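Local coordinates for protein succinyl-CoA ligase (ADP-forming) subunit alpha (Methanosaeta concilii, PDB 6HXI) that is a succinyl-CoA ligase-type alpha subunit that binds coenzyme A and carries a CoA-ligase region and a citrate synthase-like C-terminal region, at residues D82-F87 with R107-I112; E99-D104 with K133-P138. All coordinates share one frame; numbering follows the deposited sequence.

Interaction 1: D82-F87 with R107-I112; sequences DVMVNF and RIVAVI. With COA (coenzyme A), chain G.
Met84 and Asn86 carry the backbone pairing of strand 83-86 with strand 108-111, which runs parallel to it at an axis separation of 4.7 Å. Met84 N donates to Ile108 O at 2.8 Å and its carbonyl accepts from Ala110 N; Asn86 then binds Ala110 O through its N and Ile112 N through its O. At the N-terminal end of the pairing Asp82 O takes two donors, Arg107 N at 2.8 Å and Ile108 N at 3.0 Å.

Apolar side chains lie alongside one another on both faces. Val83 CG2 meets Ile108 CD1 at 4.0 Å on the face shared with Val85 and Ala110. On the other, Met84 CE touches Val109 CG1 at 4.1 Å, near helix 93-102, the crossover helix of this beta-alpha-beta unit. The amide of Asn86, buried on that side, is gripped by Thr96 and Thr97 through ND2 and by Ala88 N through OD1.

The charged side chains of the two segments stand at the N-terminal end, where Asp82 OD2 lies 4.0 Å from Arg107 NH1, beyond a salt bridge; Arg107 NH2 binds Val7 O instead. At the opposite end Ile112 CG1, anti to the carbonyl carbon (chi1 -49°), is set over one face of the Phe87 ring in a CH-pi contact, while CEP of coenzyme A lies at the ring edge. Ile112 O accepts a nearly straight bond from coenzyme A N4P at 2.9 Å (172°). The residues just past the C-terminal strand ends thus line part of the coenzyme A pocket: the bond to Asn86 O holds Ile112, while the Phe87 backbone pairs with Tyr18 of strand 15-18.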
ATOM      1  N   ASP B  82      44.037 -17.682  16.559  1.00 39.33           N
ATOM      2  CA  ASP B  82      44.539 -18.065  17.889  1.00 39.87           C
ATOM      3  C   ASP B  82      44.522 -16.907  18.916  1.00 43.25           C
ATOM      4  O   ASP B  82      44.923 -17.082  20.068  1.00 41.57           O
ATOM      5  CB  ASP B  82      45.936 -18.711  17.778  1.00 43.11           C
ATOM      6  CG  ASP B  82      47.090 -17.740  17.589  1.00 61.27           C
ATOM      7  OD1 ASP B  82      46.934 -16.764  16.812  1.00 59.46           O
ATOM      8  OD2 ASP B  82      48.163 -17.969  18.196  1.00 76.59           O
ATOM      9  N   VAL B  83      44.051 -15.733  18.481  1.00 40.68           N
ATOM     10  CA  VAL B  83      43.939 -14.547  19.313  1.00 38.97           C
ATOM     11  C   VAL B  83      42.476 -14.119  19.438  1.00 43.39           C
ATOM     12  O   VAL B  83      41.778 -14.097  18.429  1.00 44.87           O
ATOM     13  CB  VAL B  83      44.808 -13.389  18.750  1.00 40.27           C
ATOM     14  CG1 VAL B  83      44.638 -12.116  19.577  1.00 38.97           C
ATOM     15  CG2 VAL B  83      46.275 -13.783  18.677  1.00 40.63           C
ATOM     16  N   MET B  84      42.035 -13.732  20.661  1.00 36.95           N
ATOM     17  CA  MET B  84      40.743 -13.085  20.853  1.00 35.12           C
ATOM     18  C   MET B  84      40.941 -11.711  21.497  1.00 39.69           C
ATOM     19  O   MET B  84      41.555 -11.613  22.560  1.00 38.62           O
ATOM     20  CB  MET B  84      39.732 -13.916  21.658  1.00 37.20           C
ATOM     21  CG  MET B  84      38.350 -13.247  21.668  1.00 39.01           C
ATOM     22  SD  MET B  84      37.033 -14.215  22.412  1.00 43.14           S
ATOM     23  CE  MET B  84      36.972 -13.511  24.086  1.00 37.18           C
ATOM     24  N   VAL B  85      40.412 -10.642  20.841  1.00 36.00           N
ATOM     25  CA  VAL B  85      40.416  -9.261  21.342  1.00 32.99           C
ATOM     26  C   VAL B  85      39.057  -9.113  21.975  1.00 36.12           C
ATOM     27  O   VAL B  85      38.046  -9.108  21.265  1.00 36.68           O
ATOM     28  CB  VAL B  85      40.709  -8.211  20.235  1.00 36.57           C
ATOM     29  CG1 VAL B  85      40.735  -6.802  20.810  1.00 35.25           C
ATOM     30  CG2 VAL B  85      42.021  -8.527  19.495  1.00 37.32           C
ATOM     31  N   ASN B  86      39.016  -9.128  23.330  1.00 33.10           N
ATOM     32  CA  ASN B  86      37.794  -9.137  24.117  1.00 31.72           C
ATOM     33  C   ASN B  86      37.352  -7.761  24.582  1.00 35.52           C
ATOM     34  O   ASN B  86      37.916  -7.211  25.537  1.00 36.38           O
ATOM     35  CB  ASN B  86      37.940 -10.122  25.296  1.00 34.96           C
ATOM     36  CG  ASN B  86      36.661 -10.407  26.059  1.00 39.75           C
ATOM     37  OD1 ASN B  86      35.601  -9.895  25.749  1.00 43.58           O
ATOM     38  ND2 ASN B  86      36.718 -11.284  27.037  1.00 33.48           N
ATOM     39  N   PHE B  87      36.312  -7.217  23.929  1.00 30.91           N
ATOM     40  CA  PHE B  87      35.720  -5.917  24.281  1.00 30.19           C
ATOM     41  C   PHE B  87      34.462  -6.049  25.126  1.00 33.48           C
ATOM     42  O   PHE B  87      33.685  -5.109  25.189  1.00 31.18           O
ATOM     43  CB  PHE B  87      35.391  -5.094  23.038  1.00 30.96           C
ATOM     44  CG  PHE B  87      36.586  -4.493  22.360  1.00 33.01           C
ATOM     45  CD1 PHE B  87      37.161  -3.320  22.841  1.00 35.01           C
ATOM     46  CD2 PHE B  87      37.075  -5.030  21.174  1.00 35.08           C
ATOM     47  CE1 PHE B  87      38.258  -2.743  22.195  1.00 36.42           C
ATOM     48  CE2 PHE B  87      38.170  -4.446  20.528  1.00 38.89           C
ATOM     49  CZ  PHE B  87      38.778  -3.325  21.069  1.00 35.61           C
ATOM     50  N   ARG B 107      44.948 -19.149  21.938  1.00 45.84           N
ATOM     51  CA  ARG B 107      46.166 -19.094  22.750  1.00 45.86           C
ATOM     52  C   ARG B 107      46.287 -17.768  23.538  1.00 46.12           C
ATOM     53  O   ARG B 107      46.773 -17.771  24.667  1.00 44.15           O
ATOM     54  CB  ARG B 107      47.377 -19.311  21.826  1.00 48.48           C
ATOM     55  CG  ARG B 107      48.735 -19.231  22.496  1.00 56.51           C
ATOM     56  CD  ARG B 107      49.819 -19.198  21.452  1.00 73.72           C
ATOM     57  NE  ARG B 107      51.092 -18.739  22.004  1.00 87.40           N
ATOM     58  CZ  ARG B 107      51.862 -17.814  21.439  1.00 98.78           C
ATOM     59  NH1 ARG B 107      51.498 -17.243  20.294  1.00 82.54           N
ATOM     60  NH2 ARG B 107      53.002 -17.456  22.010  1.00 85.73           N
ATOM     61  N   ILE B 108      45.839 -16.634  22.934  1.00 42.06           N
ATOM     62  CA  ILE B 108      45.923 -15.297  23.537  1.00 39.40           C
ATOM     63  C   ILE B 108      44.553 -14.624  23.629  1.00 42.72           C
ATOM     64  O   ILE B 108      43.794 -14.626  22.655  1.00 42.12           O
ATOM     65  CB  ILE B 108      46.959 -14.400  22.788  1.00 41.99           C
ATOM     66  CG1 ILE B 108      48.357 -15.050  22.707  1.00 42.78           C
ATOM     67  CG2 ILE B 108      47.052 -12.989  23.401  1.00 42.35           C
ATOM     68  CD1 ILE B 108      48.954 -14.982  21.358  1.00 42.22           C
ATOM     69  N   VAL B 109      44.239 -14.057  24.815  1.00 37.66           N
ATOM     70  CA  VAL B 109      43.039 -13.280  25.039  1.00 35.87           C
ATOM     71  C   VAL B 109      43.484 -11.940  25.610  1.00 40.18           C
ATOM     72  O   VAL B 109      44.194 -11.916  26.614  1.00 39.07           O
ATOM     73  CB  VAL B 109      41.947 -13.949  25.936  1.00 38.73           C
ATOM     74  CG1 VAL B 109      40.663 -13.128  25.925  1.00 36.48           C
ATOM     75  CG2 VAL B 109      41.668 -15.393  25.529  1.00 38.81           C
ATOM     76  N   ALA B 110      43.083 -10.834  24.965  1.00 34.68           N
ATOM     77  CA  ALA B 110      43.344  -9.484  25.439  1.00 33.33           C
ATOM     78  C   ALA B 110      42.041  -8.966  26.023  1.00 37.64           C
ATOM     79  O   ALA B 110      41.036  -8.900  25.307  1.00 38.01           O
ATOM     80  CB  ALA B 110      43.798  -8.595  24.280  1.00 33.34           C
ATOM     81  N   VAL B 111      42.033  -8.689  27.329  1.00 34.70           N
ATOM     82  CA  VAL B 111      40.878  -8.198  28.090  1.00 34.24           C
ATOM     83  C   VAL B 111      40.967  -6.674  28.205  1.00 38.60           C
ATOM     84  O   VAL B 111      41.822  -6.154  28.914  1.00 38.77           O
ATOM     85  CB  VAL B 111      40.727  -8.895  29.477  1.00 38.25           C
ATOM     86  CG1 VAL B 111      39.425  -8.488  30.151  1.00 37.88           C
ATOM     87  CG2 VAL B 111      40.807 -10.415  29.351  1.00 38.43           C
ATOM     88  N   ILE B 112      40.076  -5.968  27.526  1.00 35.53           N
ATOM     89  CA  ILE B 112      40.063  -4.504  27.492  1.00 36.87           C
ATOM     90  C   ILE B 112      39.339  -3.887  28.703  1.00 41.17           C
ATOM     91  O   ILE B 112      39.718  -2.799  29.133  1.00 42.27           O
ATOM     92  CB  ILE B 112      39.458  -3.976  26.139  1.00 40.04           C
ATOM     93  CG1 ILE B 112      40.080  -4.663  24.867  1.00 41.08           C
ATOM     94  CG2 ILE B 112      39.488  -2.454  26.016  1.00 41.71           C
ATOM     95  CD1 ILE B 112      41.560  -4.737  24.679  1.00 46.73           C
TER
HETATM   96  N1A COA G 701      18.633  -3.615  26.803  1.00 37.02           N
HETATM   97  C2A COA G 701      19.309  -4.210  27.791  1.00 38.66           C
HETATM   98  N3A COA G 701      20.629  -4.211  28.021  1.00 36.94           N
HETATM   99  C4A COA G 701      21.289  -3.554  27.055  1.00 37.60           C
HETATM  100  C5A COA G 701      20.730  -2.899  25.971  1.00 36.70           C
HETATM  101  C6A COA G 701      19.324  -2.912  25.874  1.00 37.31           C
HETATM  102  N6A COA G 701      18.644  -2.246  24.943  1.00 40.79           N
HETATM  103  N7A COA G 701      21.718  -2.417  25.127  1.00 41.12           N
HETATM  104  C8A COA G 701      22.832  -2.773  25.713  1.00 40.25           C
HETATM  105  N9A COA G 701      22.651  -3.469  26.882  1.00 41.42           N
HETATM  106  C1B COA G 701      23.679  -4.039  27.751  1.00 39.94           C
HETATM  107  C2B COA G 701      24.647  -5.006  27.081  1.00 40.71           C
HETATM  108  O2B COA G 701      24.081  -6.315  26.978  1.00 43.32           O
HETATM  109  C3B COA G 701      25.818  -4.954  28.068  1.00 39.95           C
HETATM  110  O3B COA G 701      25.578  -5.773  29.234  1.00 37.56           O
HETATM  111  P3B COA G 701      26.740  -6.414  30.119  1.00 35.80           P
HETATM  112  O7A COA G 701      27.654  -5.302  30.510  1.00 36.78           O
HETATM  113  O8A COA G 701      26.058  -7.062  31.270  1.00 39.03           O
HETATM  114  O9A COA G 701      27.391  -7.495  29.237  1.00 35.17           O
HETATM  115  C4B COA G 701      25.780  -3.521  28.614  1.00 37.80           C
HETATM  116  O4B COA G 701      24.481  -2.996  28.270  1.00 38.21           O
HETATM  117  C5B COA G 701      26.864  -2.607  28.103  1.00 39.15           C
HETATM  118  O5B COA G 701      26.971  -2.805  26.680  1.00 42.87           O
HETATM  119  P1A COA G 701      28.425  -2.884  25.936  1.00 45.87           P
HETATM  120  O1A COA G 701      28.361  -2.709  24.463  1.00 46.78           O
HETATM  121  O2A COA G 701      29.221  -4.107  26.364  1.00 39.95           O
HETATM  122  O3A COA G 701      29.025  -1.587  26.648  1.00 51.94           O
HETATM  123  P2A COA G 701      30.258  -0.586  26.549  1.00 48.04           P
HETATM  124  O4A COA G 701      29.923   0.529  25.642  1.00 49.20           O
HETATM  125  O5A COA G 701      30.473  -0.086  27.958  1.00 50.70           O
HETATM  126  O6A COA G 701      31.529  -1.435  26.009  1.00 41.51           O
HETATM  127  CBP COA G 701      33.856  -1.600  26.724  1.00 36.87           C
HETATM  128  CCP COA G 701      32.427  -2.126  26.897  1.00 39.55           C
HETATM  129  CDP COA G 701      34.774  -2.391  27.667  1.00 29.73           C
HETATM  130  CEP COA G 701      34.346  -1.776  25.273  1.00 36.86           C
HETATM  131  CAP COA G 701      33.877  -0.091  27.091  1.00 40.28           C
HETATM  132  OAP COA G 701      33.182   0.153  28.301  1.00 42.80           O
HETATM  133  C9P COA G 701      35.244   0.579  27.152  1.00 45.34           C
HETATM  134  O9P COA G 701      35.793   0.951  26.112  1.00 49.14           O
HETATM  135  N8P COA G 701      35.783   0.744  28.370  1.00 43.34           N
HETATM  136  C7P COA G 701      37.122   1.278  28.578  1.00 39.76           C
HETATM  137  C6P COA G 701      38.043   0.254  29.183  1.00 43.61           C
HETATM  138  C5P COA G 701      39.406   0.824  29.498  1.00 46.46           C
HETATM  139  O5P COA G 701      39.542   2.013  29.782  1.00 49.05           O
HETATM  140  N4P COA G 701      40.431  -0.024  29.426  1.00 47.54           N
HETATM  141  C3P COA G 701      41.817   0.392  29.595  1.00 51.38           C
HETATM  142  C2P COA G 701      42.407   0.993  28.335  1.00 54.05           C
HETATM  143  S1P COA G 701      44.167   1.244  28.697  1.00 58.56           S

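Interaction 2: E99-D104 with K133-P138; sequences EALKED and KIVIGP
Lys133 reaches from just before strand 134-136 to the end of helix 93-102, its side chain running past that of Leu101 in the opposite direction. CG lies anti to the carbonyl carbon (chi1 -68°) and the chain is extended beyond it, which brings the ammonium group to the last turn of the helix. There NZ donates to Leu101 O at 2.8 Å, from 30° off the carbonyl plane, and stands 2.8 Å from Glu103 O. It also binds Ile106 O, so the ammonium is held among backbone oxygens of the helix end and the loop beyond. Partial negative charge at a helix C-terminus would be expected to suit such a cation. In the Rossmann-like alternation of strands and helices here, this loop leads from helix 93-102 into strand 108-111, the sheet neighbour of 134-136.

Leu101 supplies the apolar half of the contact. Its CD2 rests against Lys133 CB at 4.0 Å, so the lysine is packed along its aliphatic base as well as bonded at its tip. The same leucine meets Val135 at about a right angle, both methyls touching CG2, with CD1 4.0 Å away. Thr127 and Ala128 of helix 118-130 adjoin Leu101 and Val135 respectively.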
ATOM      1  N   GLU B  99      35.582 -18.784  28.529  1.00 43.82           N
ATOM      2  CA  GLU B  99      35.086 -19.567  27.390  1.00 45.08           C
ATOM      3  C   GLU B  99      36.125 -19.619  26.252  1.00 47.03           C
ATOM      4  O   GLU B  99      36.378 -20.690  25.717  1.00 48.60           O
ATOM      5  CB  GLU B  99      33.739 -19.020  26.905  1.00 46.17           C
ATOM      6  CG  GLU B  99      32.967 -19.986  26.021  1.00 62.07           C
ATOM      7  CD  GLU B  99      31.603 -19.498  25.568  1.00 82.41           C
ATOM      8  OE1 GLU B  99      30.800 -20.339  25.097  1.00 84.16           O
ATOM      9  OE2 GLU B  99      31.329 -18.281  25.697  1.00 66.76           O
ATOM     10  N   ALA B 100      36.755 -18.482  25.918  1.00 40.69           N
ATOM     11  CA  ALA B 100      37.792 -18.447  24.889  1.00 39.79           C
ATOM     12  C   ALA B 100      39.019 -19.294  25.282  1.00 46.28           C
ATOM     13  O   ALA B 100      39.571 -19.987  24.420  1.00 46.69           O
ATOM     14  CB  ALA B 100      38.209 -17.014  24.617  1.00 38.61           C
ATOM     15  N   LEU B 101      39.437 -19.248  26.584  1.00 42.90           N
ATOM     16  CA  LEU B 101      40.591 -20.009  27.101  1.00 43.06           C
ATOM     17  C   LEU B 101      40.332 -21.537  27.049  1.00 46.99           C
ATOM     18  O   LEU B 101      41.262 -22.315  26.845  1.00 47.07           O
ATOM     19  CB  LEU B 101      40.971 -19.566  28.540  1.00 43.02           C
ATOM     20  CG  LEU B 101      41.613 -18.169  28.744  1.00 45.74           C
ATOM     21  CD1 LEU B 101      41.757 -17.840  30.229  1.00 43.55           C
ATOM     22  CD2 LEU B 101      42.994 -18.058  28.083  1.00 48.64           C
ATOM     23  N   LYS B 102      39.075 -21.949  27.198  1.00 45.75           N
ATOM     24  CA  LYS B 102      38.660 -23.352  27.120  1.00 48.86           C
ATOM     25  C   LYS B 102      38.692 -23.892  25.667  1.00 54.41           C
ATOM     26  O   LYS B 102      38.705 -25.104  25.472  1.00 56.28           O
ATOM     27  CB  LYS B 102      37.296 -23.574  27.812  1.00 52.66           C
ATOM     28  CG  LYS B 102      37.410 -23.538  29.342  1.00 76.19           C
ATOM     29  CD  LYS B 102      36.113 -23.123  30.037  1.00 92.91           C
ATOM     30  CE  LYS B 102      36.337 -22.757  31.493  1.00105.93           C
ATOM     31  NZ  LYS B 102      35.097 -22.245  32.142  1.00109.09           N
ATOM     32  N   GLU B 103      38.744 -22.992  24.666  1.00 50.30           N
ATOM     33  CA  GLU B 103      38.853 -23.343  23.246  1.00 50.56           C
ATOM     34  C   GLU B 103      40.286 -23.762  22.954  1.00 54.72           C
ATOM     35  O   GLU B 103      41.205 -22.990  23.236  1.00 53.37           O
ATOM     36  CB  GLU B 103      38.478 -22.153  22.333  1.00 49.86           C
ATOM     37  CG  GLU B 103      36.997 -21.859  22.247  1.00 55.73           C
ATOM     38  CD  GLU B 103      36.117 -22.992  21.756  1.00 73.45           C
ATOM     39  OE1 GLU B 103      36.505 -23.689  20.788  1.00 63.22           O
ATOM     40  OE2 GLU B 103      35.040 -23.193  22.364  1.00 62.93           O
ATOM     41  N   ASP B 104      40.472 -24.955  22.367  1.00 53.65           N
ATOM     42  CA  ASP B 104      41.780 -25.521  22.035  1.00 55.87           C
ATOM     43  C   ASP B 104      42.589 -24.694  21.030  1.00 59.49           C
ATOM     44  O   ASP B 104      43.818 -24.722  21.075  1.00 60.82           O
ATOM     45  CB  ASP B 104      41.636 -26.971  21.531  1.00 60.77           C
ATOM     46  CG  ASP B 104      41.115 -27.956  22.564  1.00 80.20           C
ATOM     47  OD1 ASP B 104      41.508 -27.835  23.755  1.00 82.43           O
ATOM     48  OD2 ASP B 104      40.334 -28.865  22.180  1.00 88.94           O
ATOM     49  N   LYS B 133      48.624 -20.580  28.034  1.00 48.81           N
ATOM     50  CA  LYS B 133      47.999 -19.525  27.243  1.00 44.62           C
ATOM     51  C   LYS B 133      48.377 -18.145  27.790  1.00 47.12           C
ATOM     52  O   LYS B 133      49.098 -18.069  28.785  1.00 46.70           O
ATOM     53  CB  LYS B 133      46.493 -19.771  27.154  1.00 44.03           C
ATOM     54  CG  LYS B 133      46.199 -21.011  26.318  1.00 48.37           C
ATOM     55  CD  LYS B 133      44.740 -21.385  26.237  1.00 47.71           C
ATOM     56  CE  LYS B 133      44.641 -22.744  25.588  1.00 48.62           C
ATOM     57  NZ  LYS B 133      43.300 -22.963  25.022  1.00 59.08           N
ATOM     58  N   ILE B 134      47.992 -17.066  27.100  1.00 44.03           N
ATOM     59  CA  ILE B 134      48.343 -15.709  27.550  1.00 43.22           C
ATOM     60  C   ILE B 134      47.106 -14.830  27.712  1.00 45.58           C
ATOM     61  O   ILE B 134      46.255 -14.808  26.822  1.00 44.85           O
ATOM     62  CB  ILE B 134      49.448 -15.050  26.647  1.00 46.27           C
ATOM     63  CG1 ILE B 134      50.806 -15.788  26.799  1.00 48.71           C
ATOM     64  CG2 ILE B 134      49.640 -13.543  26.913  1.00 43.00           C
ATOM     65  CD1 ILE B 134      51.110 -16.753  25.657  1.00 63.03           C
ATOM     66  N   VAL B 135      47.008 -14.119  28.845  1.00 41.15           N
ATOM     67  CA  VAL B 135      45.949 -13.145  29.059  1.00 41.44           C
ATOM     68  C   VAL B 135      46.622 -11.770  29.200  1.00 44.89           C
ATOM     69  O   VAL B 135      47.414 -11.572  30.121  1.00 43.77           O
ATOM     70  CB  VAL B 135      44.960 -13.450  30.231  1.00 45.51           C
ATOM     71  CG1 VAL B 135      43.992 -12.283  30.455  1.00 43.42           C
ATOM     72  CG2 VAL B 135      44.182 -14.724  29.973  1.00 45.85           C
ATOM     73  N   ILE B 136      46.344 -10.858  28.264  1.00 38.50           N
ATOM     74  CA  ILE B 136      46.844  -9.491  28.321  1.00 39.53           C
ATOM     75  C   ILE B 136      45.660  -8.696  28.854  1.00 44.33           C
ATOM     76  O   ILE B 136      44.586  -8.713  28.264  1.00 43.12           O
ATOM     77  CB  ILE B 136      47.401  -8.943  26.966  1.00 43.03           C
ATOM     78  CG1 ILE B 136      48.688  -9.705  26.555  1.00 45.37           C
ATOM     79  CG2 ILE B 136      47.699  -7.451  27.055  1.00 41.69           C
ATOM     80  CD1 ILE B 136      48.703 -10.102  25.157  1.00 52.70           C
ATOM     81  N   GLY B 137      45.844  -8.096  30.016  1.00 41.75           N
ATOM     82  CA  GLY B 137      44.809  -7.342  30.699  1.00 40.57           C
ATOM     83  C   GLY B 137      44.405  -8.008  31.996  1.00 46.12           C
ATOM     84  O   GLY B 137      45.148  -8.859  32.492  1.00 48.45           O
ATOM     85  N   PRO B 138      43.267  -7.633  32.616  1.00 41.99           N
ATOM     86  CA  PRO B 138      42.254  -6.646  32.171  1.00 40.80           C
ATOM     87  C   PRO B 138      42.736  -5.208  32.244  1.00 43.48           C
ATOM     88  O   PRO B 138      43.859  -4.961  32.697  1.00 41.89           O
ATOM     89  CB  PRO B 138      41.063  -6.894  33.132  1.00 42.98           C
ATOM     90  CG  PRO B 138      41.363  -8.200  33.841  1.00 48.20           C
ATOM     91  CD  PRO B 138      42.863  -8.275  33.883  1.00 44.46           C
TER

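Interactions 1 and 2 share one mixed sheet, in a part where the strands run parallel, and one crossover: helix 93-102, which connects the two strands of interaction 1, is the helix that interaction 2 fastens to the edge strand 134-136. Direct links join them, with Arg107 O close to Ile134 N, Val111 N to Ile136 O, and Met84 SD packed on Ala100 CB. The strand pairing of 82-87 with 107-112 is the buried one, regular in its backbone bonds and ending at coenzyme A. The contact of 99-104 with 133-138 is only partly buried and buries less surface; one lysine and a small leucine-valine patch do the work there, at the helix end.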